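Local coordinates for protein Cif (Cell cycle inhibiting factor) (Escherichia coli, PDB 3EFY) that acts as a glutamine deamidase on host NEDD8, disabling cullin-RING ubiquitin ligases and blocking the host cell cycle, this chain being its C-terminal catalytic part, at residues G62-A67 with T135-D140; M49-S54 with S78-F83; D25-S28 with N33-T36; G11-A16 with Y85-G90. All coordinates share one frame; numbering follows the deposited sequence.

Interaction 1: residues G62-A67 with T135-D140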
# COMPACT_ATOMS: atom_id res chain seq x y z
N GLY A 62 -17.20 -7.19 16.67
CA GLY A 62 -17.27 -6.48 17.94
C GLY A 62 -17.29 -7.45 19.11
O GLY A 62 -16.65 -7.21 20.16
N ALA A 63 -18.02 -8.55 18.96
CA ALA A 63 -18.16 -9.53 20.04
C ALA A 63 -16.85 -10.27 20.33
O ALA A 63 -16.42 -10.42 21.51
CB ALA A 63 -19.28 -10.50 19.70
N LEU A 64 -16.17 -10.73 19.27
CA LEU A 64 -14.88 -11.36 19.41
C LEU A 64 -13.81 -10.34 19.75
O LEU A 64 -12.77 -10.70 20.29
CB LEU A 64 -14.51 -12.13 18.14
CG LEU A 64 -13.39 -13.17 18.21
CD1 LEU A 64 -13.73 -14.30 19.15
CD2 LEU A 64 -13.02 -13.71 16.83
N GLY A 65 -14.06 -9.06 19.43
CA GLY A 65 -13.12 -7.99 19.58
C GLY A 65 -11.93 -8.12 18.63
O GLY A 65 -10.77 -8.06 19.01
N HIS A 66 -12.22 -8.25 17.34
CA HIS A 66 -11.21 -8.66 16.42
C HIS A 66 -11.63 -8.23 14.99
O HIS A 66 -12.81 -8.04 14.75
CB HIS A 66 -11.15 -10.19 16.50
CG HIS A 66 -10.02 -10.77 15.73
ND1 HIS A 66 -8.81 -10.13 15.62
CD2 HIS A 66 -9.91 -11.94 15.04
CE1 HIS A 66 -8.03 -10.85 14.83
NE2 HIS A 66 -8.65 -11.97 14.52
N ALA A 67 -10.67 -7.91 14.16
CA ALA A 67 -10.93 -7.63 12.73
C ALA A 67 -10.12 -8.58 11.86
O ALA A 67 -9.01 -8.99 12.20
CB ALA A 67 -10.57 -6.18 12.39
N THR A 135 -11.43 -23.37 15.93
CA THR A 135 -11.29 -23.96 14.60
C THR A 135 -11.06 -22.91 13.52
O THR A 135 -10.23 -23.08 12.65
CB THR A 135 -12.47 -24.84 14.24
OG1 THR A 135 -12.46 -25.99 15.11
CG2 THR A 135 -12.36 -25.33 12.81
N LEU A 136 -11.73 -21.79 13.66
CA LEU A 136 -11.61 -20.70 12.68
C LEU A 136 -10.38 -19.81 12.89
O LEU A 136 -9.72 -19.43 11.92
CB LEU A 136 -12.87 -19.84 12.68
CG LEU A 136 -14.12 -20.53 12.09
CD1 LEU A 136 -15.41 -19.78 12.44
CD2 LEU A 136 -13.91 -20.70 10.54
N PHE A 137 -10.09 -19.47 14.16
CA PHE A 137 -9.19 -18.34 14.41
C PHE A 137 -7.85 -18.70 15.07
O PHE A 137 -6.91 -17.93 14.98
CB PHE A 137 -9.89 -17.29 15.28
CG PHE A 137 -11.09 -16.64 14.62
CD1 PHE A 137 -10.91 -15.66 13.66
CD2 PHE A 137 -12.37 -17.00 14.97
CE1 PHE A 137 -12.02 -15.10 13.01
CE2 PHE A 137 -13.46 -16.44 14.36
CZ PHE A 137 -13.28 -15.49 13.36
N ASP A 138 -7.79 -19.85 15.76
CA ASP A 138 -6.55 -20.25 16.44
C ASP A 138 -5.60 -21.03 15.52
O ASP A 138 -6.00 -21.93 14.81
CB ASP A 138 -6.86 -21.02 17.73
CG ASP A 138 -5.60 -21.19 18.59
OD1 ASP A 138 -5.17 -20.21 19.23
OD2 ASP A 138 -4.97 -22.26 18.49
N ILE A 139 -4.32 -20.68 15.54
CA ILE A 139 -3.34 -21.26 14.63
C ILE A 139 -3.23 -22.80 14.78
O ILE A 139 -2.95 -23.50 13.81
CB ILE A 139 -1.97 -20.57 14.76
CG1 ILE A 139 -1.11 -20.86 13.52
CG2 ILE A 139 -1.32 -20.90 16.12
CD1 ILE A 139 0.18 -20.09 13.37
N ASP A 140 -3.46 -23.25 16.00
CA ASP A 140 -3.44 -24.68 16.34
C ASP A 140 -4.83 -25.29 16.52
O ASP A 140 -4.96 -26.49 16.85
CB ASP A 140 -2.63 -24.89 17.64
CG ASP A 140 -1.17 -24.52 17.51
OD1 ASP A 140 -0.57 -24.73 16.43
OD2 ASP A 140 -0.62 -24.02 18.54
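Phe-137 meets Leu-64 and His-66 at the active site of a papain-like fold. Here the catalytic set is probably Cys-10, His-66 and Gln-86, as in a near-identical protein. Phe-137 is the last residue of helix 130-137. Leu-64 and His-66 belong to the turn and start of strand 66-72, where Gly-65 and His-66 both face Asp-61 in a G1 beta bulge.

The Phe-137 side chain leaves its CB with CG anti to the carbonyl carbon (chi1 -64°). This sends the ring across to the turn, against the oncoming Leu-64 side chain. CG already lies 4.1 Å from Leu-64 CD2. On one flank, Phe-137 CD1 comes 4.1 Å from His-66 CD2. Phe-137 CE2 is the ring atom nearest to Leu-64 CD2, at 3.7 Å. At the tip, Phe-137 CZ is 3.9 Å from the same methyl. Leu-64 CD2 therefore sits over the centre of one ring face. It is 3.8 Å from the Phe-137 ring centroid and 13° off the ring normal, a CH-pi contact.

The His-66 ring meets Phe-137 obliquely, with planes at 76°. Phe-137 CD1 lies near the imidazole plane, at its CD2 edge. Tyr-68 packs edge-to-face on Phe-137 as well.

The polar end of His-66 is held elsewhere, by NE2 to Gln-86 OE1. Gln-86 NE2 in turn bonds Phe-137 O, so one side-chain amide bridges the histidine and the end of the helix. Just beyond, Asp-138 OD2 accepts from Asp-140 N at 3.1 Å in an Asx turn.

Interaction 2: residues M49-S54 with S78-F83; sequences MPECKS and SCRPAF
Arg-80 bonds to the backbone of Pro-50 with both terminal nitrogens. NH1 reaches Pro-50 O at 3.0 Å, with an N-H...O angle of 154°. NH2 reaches the same Pro-50 O at 3.3 Å, bent to 142°. The grip is end-on, and the oxygen lies close to the guanidinium plane. NH2 falls on a lone pair of that carbonyl, while NH1 comes from above the carbonyl plane. Lys-53 O also lies near the guanidinium plane, 2.9 Å from Arg-80 NH2. The same NH2 bonds Pro-73 O.

This contact ties the loop between helix 39-47 and strand 54-61 to the residue just before strand 81-85, at one end of the antiparallel sheet. The arginine stretches to it with CG anti to its backbone N (chi1 -165°) and the chain extended from CG to NE.

Van der Waals contacts surround the guanidinium. Met-49 crosses Arg-80 at about a right angle, with SD over one face of the guanidinium. Its CG is 3.6 Å from Arg-80 NH1. Glu-51 CA lies 3.7 Å from Arg-80 NH1.

Charge plays a more distant part. Glu-51 OE2 stays 6.0 Å from Arg-80 NH1 and bonds Asn-77 N instead.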
# COMPACT_ATOMS: atom_id res chain seq x y z
N MET A 49 -24.66 -13.76 -4.45
CA MET A 49 -23.31 -13.44 -4.87
C MET A 49 -22.92 -14.13 -6.17
O MET A 49 -23.01 -15.34 -6.25
CB MET A 49 -22.29 -13.82 -3.79
CG MET A 49 -20.90 -13.50 -4.15
SD MET A 49 -19.80 -13.61 -2.68
CE MET A 49 -20.07 -11.96 -2.04
N PRO A 50 -22.50 -13.36 -7.17
CA PRO A 50 -22.08 -13.99 -8.43
C PRO A 50 -20.96 -15.00 -8.23
O PRO A 50 -20.01 -14.77 -7.46
CB PRO A 50 -21.59 -12.82 -9.25
CG PRO A 50 -22.41 -11.70 -8.76
CD PRO A 50 -22.53 -11.89 -7.30
N GLU A 51 -21.08 -16.15 -8.90
CA GLU A 51 -20.07 -17.20 -8.90
C GLU A 51 -18.85 -16.86 -9.76
O GLU A 51 -17.77 -17.38 -9.53
CB GLU A 51 -20.69 -18.55 -9.33
CG GLU A 51 -21.79 -18.99 -8.43
CD GLU A 51 -22.42 -20.33 -8.84
OE1 GLU A 51 -22.07 -20.86 -9.95
OE2 GLU A 51 -23.20 -20.83 -8.00
N CYS A 52 -19.04 -15.99 -10.77
CA CYS A 52 -18.04 -15.63 -11.75
C CYS A 52 -17.21 -14.43 -11.31
O CYS A 52 -16.39 -13.91 -12.08
CB CYS A 52 -18.72 -15.25 -13.09
SG CYS A 52 -19.61 -13.64 -13.05
N LYS A 53 -17.38 -13.99 -10.04
CA LYS A 53 -16.59 -12.87 -9.53
C LYS A 53 -15.96 -13.28 -8.20
O LYS A 53 -16.47 -14.16 -7.52
CB LYS A 53 -17.49 -11.67 -9.34
CG LYS A 53 -18.07 -11.04 -10.66
CD LYS A 53 -19.06 -9.95 -10.29
CE LYS A 53 -19.97 -9.43 -11.42
NZ LYS A 53 -20.97 -8.41 -10.89
N SER A 54 -14.88 -12.61 -7.84
CA SER A 54 -14.21 -12.78 -6.56
C SER A 54 -14.43 -11.55 -5.67
O SER A 54 -14.51 -10.42 -6.16
CB SER A 54 -12.74 -13.05 -6.77
OG SER A 54 -12.15 -12.12 -7.62
N SER A 78 -22.61 -23.50 -3.91
CA SER A 78 -22.67 -24.72 -3.08
C SER A 78 -21.33 -25.04 -2.45
O SER A 78 -20.38 -25.35 -3.15
CB SER A 78 -23.15 -25.90 -3.95
OG SER A 78 -24.46 -25.65 -4.33
N CYS A 79 -21.25 -24.97 -1.12
CA CYS A 79 -19.97 -25.19 -0.41
C CYS A 79 -18.83 -24.36 -1.00
O CYS A 79 -17.69 -24.84 -1.22
CB CYS A 79 -19.60 -26.68 -0.35
SG CYS A 79 -20.87 -27.69 0.54
N ARG A 80 -19.12 -23.08 -1.22
CA ARG A 80 -18.16 -22.17 -1.78
C ARG A 80 -16.95 -22.02 -0.86
O ARG A 80 -17.13 -21.79 0.33
CB ARG A 80 -18.79 -20.80 -1.96
CG ARG A 80 -17.97 -19.92 -2.85
CD ARG A 80 -18.74 -18.80 -3.47
NE ARG A 80 -17.93 -17.94 -4.31
CZ ARG A 80 -18.42 -16.98 -5.12
NH1 ARG A 80 -19.73 -16.77 -5.20
NH2 ARG A 80 -17.62 -16.24 -5.81
N PRO A 81 -15.73 -22.15 -1.40
CA PRO A 81 -14.54 -21.96 -0.54
C PRO A 81 -14.24 -20.49 -0.22
O PRO A 81 -14.67 -19.57 -0.91
CB PRO A 81 -13.40 -22.55 -1.35
CG PRO A 81 -14.03 -23.13 -2.59
CD PRO A 81 -15.40 -22.69 -2.72
N ALA A 82 -13.50 -20.30 0.87
CA ALA A 82 -13.02 -18.96 1.22
C ALA A 82 -11.67 -19.12 1.93
O ALA A 82 -11.31 -20.23 2.34
CB ALA A 82 -14.03 -18.28 2.12
N PHE A 83 -10.97 -18.00 2.14
CA PHE A 83 -9.73 -17.99 2.89
C PHE A 83 -9.88 -16.92 3.95
O PHE A 83 -10.52 -15.89 3.72
CB PHE A 83 -8.56 -17.70 1.99
CG PHE A 83 -8.34 -18.79 0.94
CD1 PHE A 83 -7.45 -19.81 1.17
CD2 PHE A 83 -9.01 -18.74 -0.27
CE1 PHE A 83 -7.23 -20.81 0.22
CE2 PHE A 83 -8.81 -19.76 -1.23
CZ PHE A 83 -7.92 -20.77 -0.97

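Interaction 3: residues D25-S28 with N33-T36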
# COMPACT_ATOMS: atom_id res chain seq x y z
N ASP A 25 -5.10 2.29 -10.19
CA ASP A 25 -5.19 3.63 -10.73
C ASP A 25 -6.60 4.16 -10.53
O ASP A 25 -7.60 3.50 -10.92
CB ASP A 25 -4.82 3.61 -12.21
CG ASP A 25 -3.35 3.37 -12.47
OD1 ASP A 25 -2.46 3.61 -11.60
OD2 ASP A 25 -3.05 2.93 -13.61
N GLY A 26 -6.71 5.31 -9.87
CA GLY A 26 -8.03 5.89 -9.62
C GLY A 26 -8.87 5.37 -8.45
O GLY A 26 -9.96 5.86 -8.20
N PHE A 27 -8.35 4.41 -7.68
CA PHE A 27 -9.04 3.97 -6.48
C PHE A 27 -8.03 3.65 -5.39
O PHE A 27 -7.12 2.81 -5.56
CB PHE A 27 -9.92 2.73 -6.68
CG PHE A 27 -10.62 2.33 -5.44
CD1 PHE A 27 -11.71 3.06 -4.98
CD2 PHE A 27 -10.17 1.28 -4.66
CE1 PHE A 27 -12.36 2.71 -3.80
CE2 PHE A 27 -10.81 0.94 -3.48
CZ PHE A 27 -11.91 1.67 -3.04
N SER A 28 -8.21 4.32 -4.26
CA SER A 28 -7.46 4.00 -3.05
C SER A 28 -8.44 3.76 -1.90
O SER A 28 -9.20 4.64 -1.50
CB SER A 28 -6.48 5.12 -2.66
OG SER A 28 -5.50 5.27 -3.66
N ASN A 33 -13.86 5.80 5.28
CA ASN A 33 -14.82 6.36 4.33
C ASN A 33 -15.64 5.37 3.53
O ASN A 33 -16.52 5.75 2.75
CB ASN A 33 -14.08 7.30 3.40
CG ASN A 33 -13.43 8.43 4.11
OD1 ASN A 33 -13.90 8.90 5.13
ND2 ASN A 33 -12.31 8.88 3.55
N GLU A 34 -15.38 4.07 3.67
CA GLU A 34 -16.09 3.10 2.87
C GLU A 34 -17.47 2.80 3.39
O GLU A 34 -17.80 2.98 4.60
CB GLU A 34 -15.27 1.78 2.74
CG GLU A 34 -13.83 1.98 2.22
CD GLU A 34 -13.70 2.58 0.82
OE1 GLU A 34 -14.69 2.69 0.04
OE2 GLU A 34 -12.57 3.05 0.47
N GLN A 35 -18.31 2.33 2.48
CA GLN A 35 -19.62 1.88 2.83
C GLN A 35 -19.56 0.63 3.69
O GLN A 35 -18.69 -0.22 3.52
CB GLN A 35 -20.46 1.60 1.60
CG GLN A 35 -20.67 2.82 0.68
CD GLN A 35 -21.33 3.95 1.41
OE1 GLN A 35 -20.73 5.03 1.60
NE2 GLN A 35 -22.54 3.72 1.90
N THR A 36 -20.49 0.54 4.61
CA THR A 36 -20.58 -0.63 5.52
C THR A 36 -21.89 -1.39 5.42
O THR A 36 -22.92 -0.84 5.09
CB THR A 36 -20.27 -0.25 6.97
OG1 THR A 36 -21.27 0.65 7.46
CG2 THR A 36 -18.87 0.39 7.11
O HOH W 1 -11.92 5.12 -0.96
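Phe-27 CZ and Glu-34 OE2 form the close part of this contact, 3.8 Å apart. The two side chains come from opposite directions. The ring and carboxylate planes stand 53° apart, and OE2 approaches the ring obliquely. In Glu-34, CG is anti to the carbonyl carbon (chi1 -54°) and the chain bends again at chi2 (-62°), which brings OE2 round to Phe-27 CZ.

The looser, hydrated side of this surface contact is bridged by a water molecule. Ser-28 O and Glu-34 OE2 are 4.2 Å apart, and the water spans them. It donates to Ser-28 O at 2.8 Å and to Glu-34 OE2 at 2.6 Å. Both segments belong to an irregular connection at the protein surface, between helix 10-22 and helix 39-47. Glu-34 OE2 also accepts from Cys-30 N. It thus has a direct bond to Cys-30 and a water-mediated link to Ser-28, both within this connection.

The Glu-34 side chain touches Gln-162 and Phe-164 of strand 159-166. Both segments also meet the second subunit. There Ser-28 OG bonds Tyr-29 O of that subunit, and Asn-33 packs on its Gly-26.

Interaction 4: residues G11-A16 with Y85-G90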
# COMPACT_ATOMS: atom_id res chain seq x y z
N GLY A 11 -6.75 -4.49 13.15
CA GLY A 11 -7.44 -3.57 12.23
C GLY A 11 -6.52 -2.93 11.20
O GLY A 11 -6.90 -2.74 10.02
N VAL A 12 -5.30 -2.59 11.61
CA VAL A 12 -4.28 -2.08 10.71
C VAL A 12 -3.90 -3.14 9.66
O VAL A 12 -3.83 -2.82 8.46
CB VAL A 12 -3.08 -1.57 11.51
CG1 VAL A 12 -1.94 -1.30 10.62
CG2 VAL A 12 -3.52 -0.29 12.26
N THR A 13 -3.71 -4.38 10.09
CA THR A 13 -3.45 -5.48 9.16
C THR A 13 -4.60 -5.64 8.18
O THR A 13 -4.37 -5.71 6.96
CB THR A 13 -3.24 -6.77 9.94
OG1 THR A 13 -2.03 -6.61 10.72
CG2 THR A 13 -3.07 -7.96 9.00
N ALA A 14 -5.80 -5.67 8.70
CA ALA A 14 -6.99 -5.81 7.83
C ALA A 14 -7.07 -4.71 6.79
O ALA A 14 -7.34 -4.96 5.60
CB ALA A 14 -8.26 -5.83 8.65
N ASN A 15 -6.89 -3.45 7.22
CA ASN A 15 -6.99 -2.36 6.27
C ASN A 15 -5.93 -2.42 5.18
O ASN A 15 -6.18 -2.12 4.02
CB ASN A 15 -6.83 -1.03 7.02
CG ASN A 15 -7.94 -0.74 7.97
OD1 ASN A 15 -8.99 -1.38 7.98
ND2 ASN A 15 -7.75 0.33 8.79
N ALA A 16 -4.71 -2.85 5.54
CA ALA A 16 -3.63 -2.97 4.61
C ALA A 16 -3.88 -4.08 3.57
O ALA A 16 -3.52 -3.94 2.42
CB ALA A 16 -2.34 -3.22 5.35
N TYR A 85 -7.72 -14.32 6.51
CA TYR A 85 -6.45 -13.67 6.75
C TYR A 85 -6.61 -12.77 8.01
O TYR A 85 -7.59 -12.06 8.16
CB TYR A 85 -5.95 -12.79 5.59
CG TYR A 85 -6.10 -13.44 4.22
CD1 TYR A 85 -5.70 -14.73 4.00
CD2 TYR A 85 -6.69 -12.73 3.17
CE1 TYR A 85 -5.84 -15.33 2.72
CE2 TYR A 85 -6.82 -13.31 1.92
CZ TYR A 85 -6.43 -14.62 1.73
OH TYR A 85 -6.60 -15.24 0.47
N GLN A 86 -5.60 -12.77 8.88
CA GLN A 86 -5.70 -12.03 10.14
C GLN A 86 -4.33 -11.87 10.78
O GLN A 86 -3.40 -12.65 10.50
CB GLN A 86 -6.62 -12.75 11.13
CG GLN A 86 -6.17 -14.23 11.44
CD GLN A 86 -6.82 -14.86 12.63
OE1 GLN A 86 -7.44 -14.20 13.49
NE2 GLN A 86 -6.65 -16.18 12.72
N SER A 87 -4.24 -10.91 11.69
CA SER A 87 -3.22 -10.89 12.75
C SER A 87 -3.94 -10.60 14.06
O SER A 87 -5.08 -10.20 14.04
CB SER A 87 -2.11 -9.86 12.50
OG SER A 87 -2.58 -8.53 12.70
N ASP A 88 -3.25 -10.72 15.21
CA ASP A 88 -3.94 -10.49 16.48
C ASP A 88 -2.86 -10.12 17.53
O ASP A 88 -1.82 -10.76 17.59
CB ASP A 88 -4.65 -11.78 16.86
CG ASP A 88 -5.75 -11.61 17.86
OD1 ASP A 88 -5.62 -10.83 18.87
OD2 ASP A 88 -6.72 -12.36 17.72
N LEU A 89 -3.13 -9.06 18.29
CA LEU A 89 -2.18 -8.69 19.37
C LEU A 89 -2.40 -9.47 20.66
O LEU A 89 -1.51 -9.43 21.55
CB LEU A 89 -2.26 -7.19 19.67
CG LEU A 89 -1.74 -6.27 18.56
CD1 LEU A 89 -1.97 -4.79 18.96
CD2 LEU A 89 -0.30 -6.57 18.14
N GLY A 90 -3.50 -10.19 20.77
CA GLY A 90 -3.69 -11.12 21.88
C GLY A 90 -4.20 -10.50 23.18
O GLY A 90 -4.05 -11.09 24.27
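A lone hydroxyl-to-hydroxyl bond joins Thr-13 and Ser-87 in a buried setting. Thr-13 OG1 and Ser-87 OG are 2.8 Å apart, and either could be the donor. It is the one hydrogen bond between helix segment 11-16 and the 85-90 segment.

Ser-87 OG sits between the backbone N and the carbonyl carbon (chi1 72°), the crowded position, and from there it points at the threonine. It also rests 3.3 Å from Thr-13 CB. The Thr-13 methyl packs alongside, with CG2 4.1 Å from Ser-87 CB and 4.5 Å from Gln-86 C. Thr-13 OG1 has a second, weak bond to Ser-9 O.

The helix is the one that begins at Cys-10, probably the active-site cysteine. A catalytic cysteine at the start of a helix is the classic papain-like arrangement. The CB of Gln-86, probably also of the active site, points away from the helix, and its amide is bonded to His-66. Further on, Asp-88 OD1 accepts from Gly-90 N at 2.9 Å in an Asx turn, while its OD2 bonds Thr-94 OG1. Val-12 and Ala-16 pack on Ile-177 and Leu-181 of the second subunit.

Ser-87 follows Gln-86, and Thr-13 lies about one turn after Cys-10. The bond therefore probably helps to fix the glutamine segment against the cysteine helix, through one hydroxyl from each.

Overall arrangement
From the N terminus, interaction 4 opens first, on helix 10-22. Interaction 3 then opens and closes within the short connection to helix 39-47. Interaction 2 opens in the loop after that helix, and interaction 1 at the turn into strand 66-72. Interaction 2 closes at the start of strand 81-85. Interaction 4 closes at its end, tying helix 10-22 to the segment that follows. Interactions 2 and 3 thus both lie within the span of interaction 4. Interaction 1 closes last, tying the turn before strand 66-72 to helix 130-137, and crosses both 2 and 4. Interactions 1 and 4 meet at the active site, their centres about 11 Å apart. Interactions 3 and 4 both touch the second subunit.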